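Local coordinates for protein malic enzyme (Entamoeba histolytica, PDB 3NV9) that probably catalyses the NAD(P)-dependent oxidative decarboxylation of malate to pyruvate, at residues L210-K215 and A343-T348; D187-H192 and V430-D435; G115-K120 and P134-S139. All blocks are in the same frame, centred on the assembly; numbering follows the deposited sequence.

Contact 1. Residues L210-K215 and A343-T348; sequences LKLVKK and AYIVAT. With NA (sodium ion), chain J.
Thr-348 OG1 binds the sodium ion at 2.7 Å, three residues on from Ile-345, which begins the strand and, with Tyr-344 just ahead of it, packs on Leu-212 and Val-213. Arg-350 O and Pro-354 O complete the protein ligands of the ion. The packing between 210-215 and 343-348 is wholly apolar and buries 161 Å² in all. Val-213 CG1 touches two residues: it lies 3.6 Å from Tyr-344 CD2, obliquely to the ring, and 3.8 Å from Ile-345 CD1. Val-213 and Tyr-344 run alongside each other in opposite senses, whereas the Ile-345 side chain comes in aslant. An extended chi2 of 162° carries Ile-345 CD1 outward from the strand, so that this methyl also meets Leu-212 CB at 4.0 Å and sits against two successive residues of the last helical turn. Ile-322 of the neighbouring strand touches Val-213 as well, and Lys-320 makes a cation-pi contact with the Tyr-344 ring.

Immediately after Val-213 the helix closes in a Schellman motif: Lys-214 has a positive phi of 54°, Lys-215 N bonds back to Leu-210 O at 3.1 Å, and Lys-214 N to Lys-211 O at 3.2 Å. A helix lying against the edge of a largely parallel sheet, here through its C-terminal turn and strand 345-348, belongs to the Rossmann fold of the NAD-binding domain.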
ATOM      1  N   LEU A 210      27.365  11.617 -25.887  1.00 29.93           N
ATOM      2  CA  LEU A 210      27.781  11.573 -27.292  1.00 29.55           C
ATOM      3  C   LEU A 210      27.762  12.934 -27.991  1.00 30.11           C
ATOM      4  O   LEU A 210      28.685  13.233 -28.758  1.00 29.76           O
ATOM      5  CB  LEU A 210      27.009  10.532 -28.096  1.00 28.81           C
ATOM      6  CG  LEU A 210      27.334   9.079 -27.757  1.00 28.71           C
ATOM      7  CD1 LEU A 210      26.454   8.246 -28.590  1.00 31.95           C
ATOM      8  CD2 LEU A 210      28.789   8.643 -27.985  1.00 30.86           C
ATOM      9  N   LYS A 211      26.742  13.751 -27.729  1.00 29.98           N
ATOM     10  CA  LYS A 211      26.713  15.109 -28.274  1.00 30.53           C
ATOM     11  C   LYS A 211      27.912  15.894 -27.780  1.00 30.41           C
ATOM     12  O   LYS A 211      28.576  16.561 -28.558  1.00 30.01           O
ATOM     13  CB  LYS A 211      25.428  15.841 -27.883  1.00 30.05           C
ATOM     14  CG  LYS A 211      24.307  15.616 -28.871  1.00 33.37           C
ATOM     15  CD  LYS A 211      22.954  15.760 -28.251  1.00 37.13           C
ATOM     16  CE  LYS A 211      21.845  15.285 -29.216  1.00 40.51           C
ATOM     17  NZ  LYS A 211      21.483  16.396 -30.132  1.00 41.45           N
ATOM     18  N   LEU A 212      28.179  15.825 -26.483  1.00 30.23           N
ATOM     19  CA  LEU A 212      29.307  16.564 -25.923  1.00 30.42           C
ATOM     20  C   LEU A 212      30.652  16.198 -26.539  1.00 30.39           C
ATOM     21  O   LEU A 212      31.474  17.068 -26.682  1.00 30.86           O
ATOM     22  CB  LEU A 212      29.381  16.419 -24.400  1.00 29.80           C
ATOM     23  CG  LEU A 212      28.285  17.232 -23.719  1.00 30.14           C
ATOM     24  CD1 LEU A 212      27.892  16.727 -22.303  1.00 27.32           C
ATOM     25  CD2 LEU A 212      28.693  18.723 -23.753  1.00 30.94           C
ATOM     26  N   VAL A 213      30.874  14.925 -26.879  1.00 30.73           N
ATOM     27  CA  VAL A 213      32.194  14.474 -27.363  1.00 31.28           C
ATOM     28  C   VAL A 213      32.264  14.484 -28.898  1.00 32.52           C
ATOM     29  O   VAL A 213      33.265  14.098 -29.486  1.00 32.89           O
ATOM     30  CB  VAL A 213      32.636  13.047 -26.790  1.00 30.81           C
ATOM     31  CG1 VAL A 213      32.729  13.058 -25.214  1.00 31.24           C
ATOM     32  CG2 VAL A 213      31.753  11.917 -27.288  1.00 26.88           C
ATOM     33  N   LYS A 214      31.167  14.913 -29.504  1.00 34.00           N
ATOM     34  CA  LYS A 214      30.923  14.921 -30.958  1.00 35.26           C
ATOM     35  C   LYS A 214      31.123  13.571 -31.666  1.00 35.98           C
ATOM     36  O   LYS A 214      31.901  13.479 -32.622  1.00 37.14           O
ATOM     37  CB  LYS A 214      31.739  16.024 -31.629  1.00 34.65           C
ATOM     38  CG  LYS A 214      31.420  17.397 -31.095  1.00 35.66           C
ATOM     39  CD  LYS A 214      32.560  18.400 -31.289  1.00 36.52           C
ATOM     40  CE  LYS A 214      32.139  19.811 -30.798  1.00 39.75           C
ATOM     41  NZ  LYS A 214      33.310  20.577 -30.254  1.00 38.12           N
ATOM     42  N   LYS A 215      30.435  12.519 -31.221  1.00 36.12           N
ATOM     43  CA  LYS A 215      30.544  11.214 -31.898  1.00 35.80           C
ATOM     44  C   LYS A 215      29.165  10.651 -32.250  1.00 36.56           C
ATOM     45  O   LYS A 215      28.212  10.822 -31.481  1.00 36.97           O
ATOM     46  CB  LYS A 215      31.324  10.192 -31.059  1.00 34.93           C
ATOM     47  CG  LYS A 215      32.754  10.569 -30.680  1.00 32.94           C
ATOM     48  CD  LYS A 215      33.356   9.546 -29.699  1.00 26.59           C
ATOM     49  CE  LYS A 215      34.753   9.963 -29.277  1.00 26.32           C
ATOM     50  NZ  LYS A 215      35.494   9.010 -28.327  1.00 25.32           N
ATOM     51  N   ALA A 343      39.270  10.239 -18.028  1.00 32.74           N
ATOM     52  CA  ALA A 343      37.864  10.168 -18.435  1.00 31.79           C
ATOM     53  C   ALA A 343      37.352  11.587 -18.629  1.00 31.26           C
ATOM     54  O   ALA A 343      37.685  12.491 -17.857  1.00 30.76           O
ATOM     55  CB  ALA A 343      37.031   9.428 -17.409  1.00 31.35           C
ATOM     56  N   TYR A 344      36.568  11.779 -19.678  1.00 30.20           N
ATOM     57  CA  TYR A 344      36.064  13.113 -19.964  1.00 28.71           C
ATOM     58  C   TYR A 344      34.702  13.362 -19.293  1.00 28.07           C
ATOM     59  O   TYR A 344      34.432  14.460 -18.740  1.00 28.94           O
ATOM     60  CB  TYR A 344      35.979  13.283 -21.466  1.00 28.51           C
ATOM     61  CG  TYR A 344      35.603  14.657 -21.890  1.00 30.76           C
ATOM     62  CD1 TYR A 344      36.423  15.752 -21.628  1.00 33.71           C
ATOM     63  CD2 TYR A 344      34.431  14.869 -22.563  1.00 32.44           C
ATOM     64  CE1 TYR A 344      36.049  17.033 -22.045  1.00 35.65           C
ATOM     65  CE2 TYR A 344      34.071  16.115 -23.000  1.00 33.06           C
ATOM     66  CZ  TYR A 344      34.857  17.183 -22.735  1.00 34.96           C
ATOM     67  OH  TYR A 344      34.420  18.408 -23.176  1.00 38.73           O
ATOM     68  N   ILE A 345      33.863  12.336 -19.377  1.00 26.86           N
ATOM     69  CA  ILE A 345      32.525  12.278 -18.787  1.00 25.70           C
ATOM     70  C   ILE A 345      32.438  11.012 -17.940  1.00 24.89           C
ATOM     71  O   ILE A 345      32.800   9.913 -18.404  1.00 24.99           O
ATOM     72  CB  ILE A 345      31.449  12.256 -19.879  1.00 24.63           C
ATOM     73  CG1 ILE A 345      31.417  13.587 -20.646  1.00 25.48           C
ATOM     74  CG2 ILE A 345      30.065  11.878 -19.343  1.00 24.19           C
ATOM     75  CD1 ILE A 345      30.718  13.480 -21.959  1.00 19.84           C
ATOM     76  N   VAL A 346      31.985  11.186 -16.699  1.00 24.06           N
ATOM     77  CA  VAL A 346      31.797  10.082 -15.736  1.00 23.20           C
ATOM     78  C   VAL A 346      30.432  10.222 -15.068  1.00 23.05           C
ATOM     79  O   VAL A 346      30.076  11.311 -14.557  1.00 21.05           O
ATOM     80  CB  VAL A 346      32.883  10.110 -14.588  1.00 23.02           C
ATOM     81  CG1 VAL A 346      32.773   8.864 -13.688  1.00 20.90           C
ATOM     82  CG2 VAL A 346      34.290  10.216 -15.149  1.00 22.87           C
ATOM     83  N   ALA A 347      29.678   9.126 -15.078  1.00 22.83           N
ATOM     84  CA  ALA A 347      28.409   9.042 -14.378  1.00 23.17           C
ATOM     85  C   ALA A 347      28.480   7.967 -13.315  1.00 23.77           C
ATOM     86  O   ALA A 347      29.153   6.937 -13.500  1.00 24.65           O
ATOM     87  CB  ALA A 347      27.326   8.668 -15.322  1.00 22.71           C
ATOM     88  N   THR A 348      27.735   8.180 -12.234  1.00 23.42           N
ATOM     89  CA  THR A 348      27.463   7.134 -11.243  1.00 23.10           C
ATOM     90  C   THR A 348      25.964   7.057 -10.972  1.00 22.96           C
ATOM     91  O   THR A 348      25.166   7.816 -11.528  1.00 23.71           O
ATOM     92  CB  THR A 348      28.250   7.349  -9.882  1.00 23.38           C
ATOM     93  OG1 THR A 348      27.594   8.291  -9.060  1.00 19.85           O
ATOM     94  CG2 THR A 348      29.651   7.815 -10.081  1.00 24.54           C
TER
HETATM   95 NA    NA J 495      26.500  10.468 -10.196  1.00 28.96          NA

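Contact 2. Residues D187-H192 and V430-D435; sequences DIPVWH and VARVTD. With SO4 (sulfate ion), chain I.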
ATOM      1  N   ASP A 187      -3.416  -8.200 -16.396  1.00 32.25           N
ATOM      2  CA  ASP A 187      -4.308  -7.290 -17.107  1.00 32.51           C
ATOM      3  C   ASP A 187      -3.937  -5.794 -16.891  1.00 31.27           C
ATOM      4  O   ASP A 187      -4.610  -4.886 -17.396  1.00 32.26           O
ATOM      5  CB  ASP A 187      -5.773  -7.592 -16.741  1.00 32.66           C
ATOM      6  CG  ASP A 187      -6.334  -8.880 -17.471  1.00 39.47           C
ATOM      7  OD1 ASP A 187      -5.809  -9.305 -18.555  1.00 41.97           O
ATOM      8  OD2 ASP A 187      -7.313  -9.485 -16.957  1.00 43.07           O
ATOM      9  N   ILE A 188      -2.861  -5.591 -16.135  1.00 29.50           N
ATOM     10  CA  ILE A 188      -2.138  -4.335 -15.949  1.00 27.83           C
ATOM     11  C   ILE A 188      -0.691  -4.494 -16.470  1.00 26.43           C
ATOM     12  O   ILE A 188      -0.200  -5.604 -16.639  1.00 25.54           O
ATOM     13  CB  ILE A 188      -2.107  -3.849 -14.471  1.00 27.44           C
ATOM     14  CG1 ILE A 188      -1.418  -4.883 -13.570  1.00 29.17           C
ATOM     15  CG2 ILE A 188      -3.510  -3.528 -14.008  1.00 28.03           C
ATOM     16  CD1 ILE A 188      -1.341  -4.511 -12.082  1.00 29.63           C
ATOM     17  N   PRO A 189      -0.030  -3.374 -16.790  1.00 25.13           N
ATOM     18  CA  PRO A 189       1.375  -3.385 -17.154  1.00 25.04           C
ATOM     19  C   PRO A 189       2.316  -3.813 -16.014  1.00 24.50           C
ATOM     20  O   PRO A 189       2.217  -3.289 -14.889  1.00 22.75           O
ATOM     21  CB  PRO A 189       1.664  -1.904 -17.506  1.00 24.76           C
ATOM     22  CG  PRO A 189       0.670  -1.151 -16.745  1.00 24.58           C
ATOM     23  CD  PRO A 189      -0.587  -2.016 -16.834  1.00 24.94           C
ATOM     24  N   VAL A 190       3.228  -4.739 -16.353  1.00 23.81           N
ATOM     25  CA  VAL A 190       4.277  -5.212 -15.473  1.00 24.58           C
ATOM     26  C   VAL A 190       5.630  -5.011 -16.133  1.00 24.88           C
ATOM     27  O   VAL A 190       5.828  -5.375 -17.297  1.00 25.82           O
ATOM     28  CB  VAL A 190       4.095  -6.737 -15.130  1.00 24.92           C
ATOM     29  CG1 VAL A 190       5.226  -7.265 -14.196  1.00 23.19           C
ATOM     30  CG2 VAL A 190       2.771  -6.914 -14.491  1.00 23.31           C
ATOM     31  N   TRP A 191       6.561  -4.436 -15.395  1.00 24.34           N
ATOM     32  CA  TRP A 191       7.878  -4.177 -15.946  1.00 24.18           C
ATOM     33  C   TRP A 191       8.858  -4.330 -14.796  1.00 23.80           C
ATOM     34  O   TRP A 191       8.448  -4.457 -13.658  1.00 23.91           O
ATOM     35  CB  TRP A 191       7.920  -2.793 -16.624  1.00 23.66           C
ATOM     36  CG  TRP A 191       8.251  -1.651 -15.737  1.00 24.46           C
ATOM     37  CD1 TRP A 191       7.759  -1.420 -14.486  1.00 23.02           C
ATOM     38  CD2 TRP A 191       9.142  -0.544 -16.034  1.00 23.96           C
ATOM     39  NE1 TRP A 191       8.294  -0.241 -13.982  1.00 23.96           N
ATOM     40  CE2 TRP A 191       9.159   0.294 -14.906  1.00 23.81           C
ATOM     41  CE3 TRP A 191       9.938  -0.196 -17.141  1.00 26.15           C
ATOM     42  CZ2 TRP A 191       9.932   1.469 -14.857  1.00 23.68           C
ATOM     43  CZ3 TRP A 191      10.700   0.981 -17.097  1.00 20.93           C
ATOM     44  CH2 TRP A 191      10.690   1.785 -15.967  1.00 21.18           C
ATOM     45  N   HIS A 192      10.142  -4.327 -15.099  1.00 24.87           N
ATOM     46  CA  HIS A 192      11.169  -4.526 -14.105  1.00 25.44           C
ATOM     47  C   HIS A 192      12.096  -3.274 -14.209  1.00 24.96           C
ATOM     48  O   HIS A 192      12.768  -3.052 -15.207  1.00 25.14           O
ATOM     49  CB  HIS A 192      11.828  -5.919 -14.330  1.00 25.80           C
ATOM     50  CG  HIS A 192      13.029  -6.210 -13.465  1.00 27.28           C
ATOM     51  ND1 HIS A 192      13.282  -5.576 -12.271  1.00 29.97           N
ATOM     52  CD2 HIS A 192      14.017  -7.117 -13.608  1.00 27.41           C
ATOM     53  CE1 HIS A 192      14.406  -6.038 -11.740  1.00 27.83           C
ATOM     54  NE2 HIS A 192      14.869  -6.980 -12.534  1.00 31.10           N
ATOM     55  N   VAL A 430      -0.016  -0.522 -27.761  1.00 30.83           N
ATOM     56  CA  VAL A 430      -0.261  -1.055 -26.431  1.00 30.59           C
ATOM     57  C   VAL A 430      -1.189  -0.201 -25.546  1.00 30.42           C
ATOM     58  O   VAL A 430      -1.618  -0.661 -24.474  1.00 29.34           O
ATOM     59  CB  VAL A 430       1.045  -1.426 -25.747  1.00 31.33           C
ATOM     60  CG1 VAL A 430       1.815  -2.353 -26.673  1.00 31.38           C
ATOM     61  CG2 VAL A 430       1.888  -0.155 -25.397  1.00 29.05           C
ATOM     62  N   ALA A 431      -1.538   1.004 -26.006  1.00 30.16           N
ATOM     63  CA  ALA A 431      -2.434   1.877 -25.238  1.00 30.31           C
ATOM     64  C   ALA A 431      -3.896   1.496 -25.378  1.00 31.66           C
ATOM     65  O   ALA A 431      -4.362   1.172 -26.469  1.00 31.45           O
ATOM     66  CB  ALA A 431      -2.225   3.341 -25.603  1.00 29.01           C
ATOM     67  N   ARG A 432      -4.600   1.538 -24.249  1.00 33.06           N
ATOM     68  CA  ARG A 432      -6.019   1.234 -24.156  1.00 34.94           C
ATOM     69  C   ARG A 432      -6.856   2.512 -24.103  1.00 35.97           C
ATOM     70  O   ARG A 432      -8.081   2.484 -24.075  1.00 36.98           O
ATOM     71  CB  ARG A 432      -6.279   0.328 -22.945  1.00 34.97           C
ATOM     72  CG  ARG A 432      -5.713  -1.109 -23.157  1.00 36.23           C
ATOM     73  CD  ARG A 432      -6.059  -2.047 -21.986  1.00 36.31           C
ATOM     74  NE  ARG A 432      -5.133  -1.849 -20.865  1.00 35.54           N
ATOM     75  CZ  ARG A 432      -4.846  -2.739 -19.921  1.00 38.21           C
ATOM     76  NH1 ARG A 432      -5.382  -3.963 -19.942  1.00 38.90           N
ATOM     77  NH2 ARG A 432      -3.978  -2.411 -18.954  1.00 39.67           N
ATOM     78  N   VAL A 433      -6.166   3.638 -24.082  1.00 37.19           N
ATOM     79  CA  VAL A 433      -6.763   4.970 -24.185  1.00 37.57           C
ATOM     80  C   VAL A 433      -5.967   5.654 -25.287  1.00 37.29           C
ATOM     81  O   VAL A 433      -4.805   6.035 -25.065  1.00 36.70           O
ATOM     82  CB  VAL A 433      -6.569   5.797 -22.888  1.00 38.53           C
ATOM     83  CG1 VAL A 433      -6.934   7.293 -23.141  1.00 38.44           C
ATOM     84  CG2 VAL A 433      -7.360   5.209 -21.727  1.00 36.76           C
ATOM     85  N   THR A 434      -6.593   5.804 -26.466  1.00 36.56           N
ATOM     86  CA  THR A 434      -5.860   6.102 -27.715  1.00 35.92           C
ATOM     87  C   THR A 434      -6.103   7.476 -28.352  1.00 34.55           C
ATOM     88  O   THR A 434      -5.469   7.820 -29.355  1.00 35.07           O
ATOM     89  CB  THR A 434      -6.219   5.080 -28.852  1.00 36.27           C
ATOM     90  OG1 THR A 434      -7.660   5.023 -28.992  1.00 36.00           O
ATOM     91  CG2 THR A 434      -5.625   3.694 -28.556  1.00 37.70           C
ATOM     92  N   ASP A 435      -7.045   8.230 -27.850  1.00 32.54           N
ATOM     93  CA  ASP A 435      -7.362   9.456 -28.560  1.00 31.47           C
ATOM     94  C   ASP A 435      -6.982  10.750 -27.815  1.00 30.36           C
ATOM     95  O   ASP A 435      -7.521  11.813 -28.132  1.00 29.83           O
ATOM     96  CB  ASP A 435      -8.844   9.461 -28.903  1.00 32.19           C
ATOM     97  CG  ASP A 435      -9.238   8.286 -29.787  1.00 34.32           C
ATOM     98  OD1 ASP A 435      -8.458   7.926 -30.684  1.00 34.83           O
ATOM     99  OD2 ASP A 435     -10.332   7.710 -29.587  1.00 38.67           O
TER
HETATM  100  S   SO4 I 494      -8.648  -4.652 -22.643  1.00105.59           S
HETATM  101  O1  SO4 I 494      -8.229  -3.671 -23.649  1.00105.28           O
HETATM  102  O2  SO4 I 494     -10.073  -4.435 -22.392  1.00105.00           O
HETATM  103  O3  SO4 I 494      -8.414  -6.009 -23.136  1.00105.02           O
HETATM  104  O4  SO4 I 494      -7.904  -4.499 -21.395  1.00104.32           O
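A sulfate site lies where Arg-432, in the loop between helices 413-428 and 438-461, reaches the main chain of Asp-187 just ahead of strand 190-192. The contact is made almost entirely by one guanidinium group. Its NH1 and NH2 both donate to the single carbonyl oxygen of Asp-187, so the grip is end-on and converges on one atom. Arg-432 NH1 is 2.8 Å from Asp-187 O with an N-H...O angle of 147°, and Arg-432 NH2 is 3.0 Å from the same oxygen with an angle of 138°. The bend in both bonds is the price of sharing one acceptor. Asp-187 O lies close to the guanidinium plane, yet both nitrogens approach from the same face of the carbonyl, tilted out of its plane.

A bend at chi3 of -81° turns the end of the arginine, whose edge then also faces Ile-188 CA and Pro-189 CD, each 4.0 Å from Arg-432 NH2. On its other flank Arg-432 NH1 donates to sulfate O4 at 3.0 Å, and Arg-376 NH1 binds the same anion. Arg-432 NE is taken by Arg-374 O, which helps to fix the rotation of the group.

The carboxylate of Asp-187 is not in contact, its OD1 being 5.5 Å from Arg-432 NH1. The arginine is therefore held by neutral carbonyl oxygens, and Asp-187 probably offsets its charge only in part, consistent with an anion, probably from the crystallisation liquor, settling beside it and Arg-376.

Contact 3. Residues G115-K120 and P134-S139; sequences GVMEGK and PICIDS
Met-117 and Pro-134 form the tight part of this contact: their CA atoms are 5.0 Å apart, and Met-117 CB meets Pro-134 CB at 3.6 Å. Two residues along the strand, Cys-136 SG lies 3.6 Å from Met-117 CG, so two consecutive carbons of the methionine are matched to two residues whose CB atoms point toward the helix. A chi2 of -53° then folds the methionine chain, and its end leads away from strand 134-136. The methionine is also packed against Val-95 and Ser-97 of the adjoining strand and against Glu-168 and Asp-169.

The Glu-118 side is looser. Its CB stays 4.2 Å from Pro-134 CG, and the nearest approach is from the Glu-118 backbone, whose N is 3.9 Å from Pro-134 CB. This slack edge does not open to solvent, because the second subunit covers it: Leu-88 of that chain packs on Pro-134, and Ser-87 of that chain on Glu-118.

The axes of helix 115-120 and strand 134-136 approach to 7.8 Å at an angle of 155°, nearly antiparallel, as expected where a helix returns over the sheet in the beta-alpha-beta unit 92-97, 114-128, 131-136. With CG anti to its own N (chi1 -156°) and an extended chain beyond, Glu-118 carries its carboxylate past the proline. There OE1 receives Lys-46 N and Ile-47 N, and OE2 receives Leu-88 N of the second subunit. The chemistry thus divides in two: apolar and sulfur contacts join helix to strand, while three main-chain N-H groups satisfy a buried carboxylate, probably favour its ionised form, and tie the helix to the dimer interface.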
ATOM      1  N   GLY A 115      13.664  -0.303   2.794  1.00 20.02           N
ATOM      2  CA  GLY A 115      14.289   1.014   2.724  1.00 19.53           C
ATOM      3  C   GLY A 115      14.286   1.472   1.302  1.00 20.54           C
ATOM      4  O   GLY A 115      13.829   2.584   0.988  1.00 22.05           O
ATOM      5  N   VAL A 116      14.754   0.618   0.403  1.00 20.96           N
ATOM      6  CA  VAL A 116      14.875   0.986  -1.021  1.00 19.58           C
ATOM      7  C   VAL A 116      13.493   1.080  -1.687  1.00 20.12           C
ATOM      8  O   VAL A 116      13.239   2.007  -2.470  1.00 20.71           O
ATOM      9  CB  VAL A 116      15.778  -0.021  -1.757  1.00 20.27           C
ATOM     10  CG1 VAL A 116      15.677   0.120  -3.307  1.00 18.55           C
ATOM     11  CG2 VAL A 116      17.242   0.138  -1.280  1.00 19.24           C
ATOM     12  N   MET A 117      12.580   0.154  -1.376  1.00 19.03           N
ATOM     13  CA  MET A 117      11.258   0.168  -2.053  1.00 19.69           C
ATOM     14  C   MET A 117      10.388   1.302  -1.540  1.00 18.35           C
ATOM     15  O   MET A 117       9.575   1.838  -2.279  1.00 17.93           O
ATOM     16  CB  MET A 117      10.503  -1.182  -1.933  1.00 19.85           C
ATOM     17  CG  MET A 117      11.334  -2.417  -2.280  1.00 22.60           C
ATOM     18  SD  MET A 117      12.106  -2.264  -3.896  1.00 23.91           S
ATOM     19  CE  MET A 117      13.715  -2.979  -3.569  1.00 14.22           C
ATOM     20  N   GLU A 118      10.567   1.670  -0.275  1.00 17.73           N
ATOM     21  CA  GLU A 118       9.914   2.892   0.240  1.00 18.55           C
ATOM     22  C   GLU A 118      10.466   4.205  -0.395  1.00 19.05           C
ATOM     23  O   GLU A 118       9.732   5.135  -0.641  1.00 18.44           O
ATOM     24  CB  GLU A 118       9.957   2.929   1.786  1.00 17.83           C
ATOM     25  CG  GLU A 118       8.876   3.776   2.307  1.00 18.96           C
ATOM     26  CD  GLU A 118       8.821   3.882   3.801  1.00 20.46           C
ATOM     27  OE1 GLU A 118       8.093   4.789   4.312  1.00 20.40           O
ATOM     28  OE2 GLU A 118       9.508   3.094   4.460  1.00 22.91           O
ATOM     29  N   GLY A 119      11.775   4.270  -0.645  1.00 19.71           N
ATOM     30  CA  GLY A 119      12.372   5.418  -1.329  1.00 19.33           C
ATOM     31  C   GLY A 119      11.849   5.494  -2.747  1.00 19.16           C
ATOM     32  O   GLY A 119      11.564   6.575  -3.230  1.00 18.92           O
ATOM     33  N   LYS A 120      11.694   4.348  -3.410  1.00 19.84           N
ATOM     34  CA  LYS A 120      11.076   4.316  -4.771  1.00 20.16           C
ATOM     35  C   LYS A 120       9.635   4.832  -4.704  1.00 20.72           C
ATOM     36  O   LYS A 120       9.225   5.598  -5.545  1.00 21.02           O
ATOM     37  CB  LYS A 120      11.026   2.887  -5.404  1.00 19.92           C
ATOM     38  CG  LYS A 120      12.349   2.144  -5.589  1.00 19.54           C
ATOM     39  CD  LYS A 120      13.102   2.639  -6.811  1.00 21.10           C
ATOM     40  CE  LYS A 120      14.363   1.747  -6.977  1.00 21.06           C
ATOM     41  NZ  LYS A 120      15.169   2.163  -8.223  1.00 17.77           N
ATOM     42  N   PRO A 134       5.653   0.119  -1.050  1.00 21.16           N
ATOM     43  CA  PRO A 134       6.548  -1.045  -1.122  1.00 20.89           C
ATOM     44  C   PRO A 134       5.743  -2.364  -0.941  1.00 21.96           C
ATOM     45  O   PRO A 134       4.791  -2.420  -0.113  1.00 21.43           O
ATOM     46  CB  PRO A 134       7.535  -0.795   0.024  1.00 21.38           C
ATOM     47  CG  PRO A 134       6.870   0.248   0.928  1.00 21.23           C
ATOM     48  CD  PRO A 134       5.738   0.867   0.217  1.00 19.64           C
ATOM     49  N   ILE A 135       6.064  -3.402  -1.739  1.00 21.71           N
ATOM     50  CA  ILE A 135       5.523  -4.756  -1.495  1.00 20.00           C
ATOM     51  C   ILE A 135       6.679  -5.708  -1.449  1.00 20.04           C
ATOM     52  O   ILE A 135       7.056  -6.242  -2.462  1.00 20.13           O
ATOM     53  CB  ILE A 135       4.568  -5.198  -2.605  1.00 20.80           C
ATOM     54  CG1 ILE A 135       3.422  -4.194  -2.767  1.00 19.99           C
ATOM     55  CG2 ILE A 135       3.983  -6.631  -2.358  1.00 16.64           C
ATOM     56  CD1 ILE A 135       2.333  -4.300  -1.702  1.00 14.22           C
ATOM     57  N   CYS A 136       7.284  -5.858  -0.276  1.00 21.38           N
ATOM     58  CA  CYS A 136       8.460  -6.763  -0.067  1.00 21.28           C
ATOM     59  C   CYS A 136       7.993  -8.162   0.382  1.00 21.42           C
ATOM     60  O   CYS A 136       7.298  -8.304   1.368  1.00 21.54           O
ATOM     61  CB  CYS A 136       9.424  -6.158   0.960  1.00 20.91           C
ATOM     62  SG  CYS A 136      10.332  -4.819   0.252  1.00 23.71           S
ATOM     63  N   ILE A 137       8.340  -9.183  -0.385  1.00 22.54           N
ATOM     64  CA  ILE A 137       7.791 -10.516  -0.164  1.00 22.67           C
ATOM     65  C   ILE A 137       8.891 -11.504   0.037  1.00 22.32           C
ATOM     66  O   ILE A 137      10.037 -11.274  -0.369  1.00 21.57           O
ATOM     67  CB  ILE A 137       6.971 -11.000  -1.355  1.00 22.90           C
ATOM     68  CG1 ILE A 137       7.898 -11.308  -2.579  1.00 24.43           C
ATOM     69  CG2 ILE A 137       5.816 -10.000  -1.651  1.00 23.57           C
ATOM     70  CD1 ILE A 137       7.149 -11.809  -3.872  1.00 23.96           C
ATOM     71  N   ASP A 138       8.532 -12.618   0.657  1.00 22.41           N
ATOM     72  CA  ASP A 138       9.433 -13.765   0.710  1.00 22.87           C
ATOM     73  C   ASP A 138       9.166 -14.604  -0.520  1.00 22.88           C
ATOM     74  O   ASP A 138       8.029 -15.046  -0.763  1.00 21.34           O
ATOM     75  CB  ASP A 138       9.168 -14.585   1.966  1.00 22.34           C
ATOM     76  CG  ASP A 138      10.197 -15.736   2.145  1.00 26.46           C
ATOM     77  OD1 ASP A 138      11.056 -15.983   1.252  1.00 25.13           O
ATOM     78  OD2 ASP A 138      10.168 -16.363   3.217  1.00 27.03           O
ATOM     79  N   SER A 139      10.180 -14.849  -1.336  1.00 24.06           N
ATOM     80  CA  SER A 139       9.911 -15.755  -2.497  1.00 24.45           C
ATOM     81  C   SER A 139      10.493 -17.195  -2.300  1.00 26.42           C
ATOM     82  O   SER A 139      10.574 -17.962  -3.253  1.00 27.61           O
ATOM     83  CB  SER A 139      10.415 -15.139  -3.789  1.00 22.48           C
ATOM     84  OG  SER A 139      11.848 -15.167  -3.823  1.00 22.28           O
TER

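In the fold
Contacts 2 and 3 reach the same four-stranded parallel sheet, whose outermost strands are 190-192 and 131-136; their centres are 23 Å apart and their nearest atoms about 8 Å. Contact 1 belongs to the other, six-stranded sheet. Its centre lies 34 Å from those of both contact 2 and contact 3, with nearest atoms about 16 Å and 12 Å away, and it stands across the chain's centre from contact 3. Covalent continuity still links contacts 1 and 2, since strand 190-192 runs directly into helix 193-213. The bound ions are separate: sodium at contact 1, sulfate at contact 2. Contact 3 alone meets the second subunit.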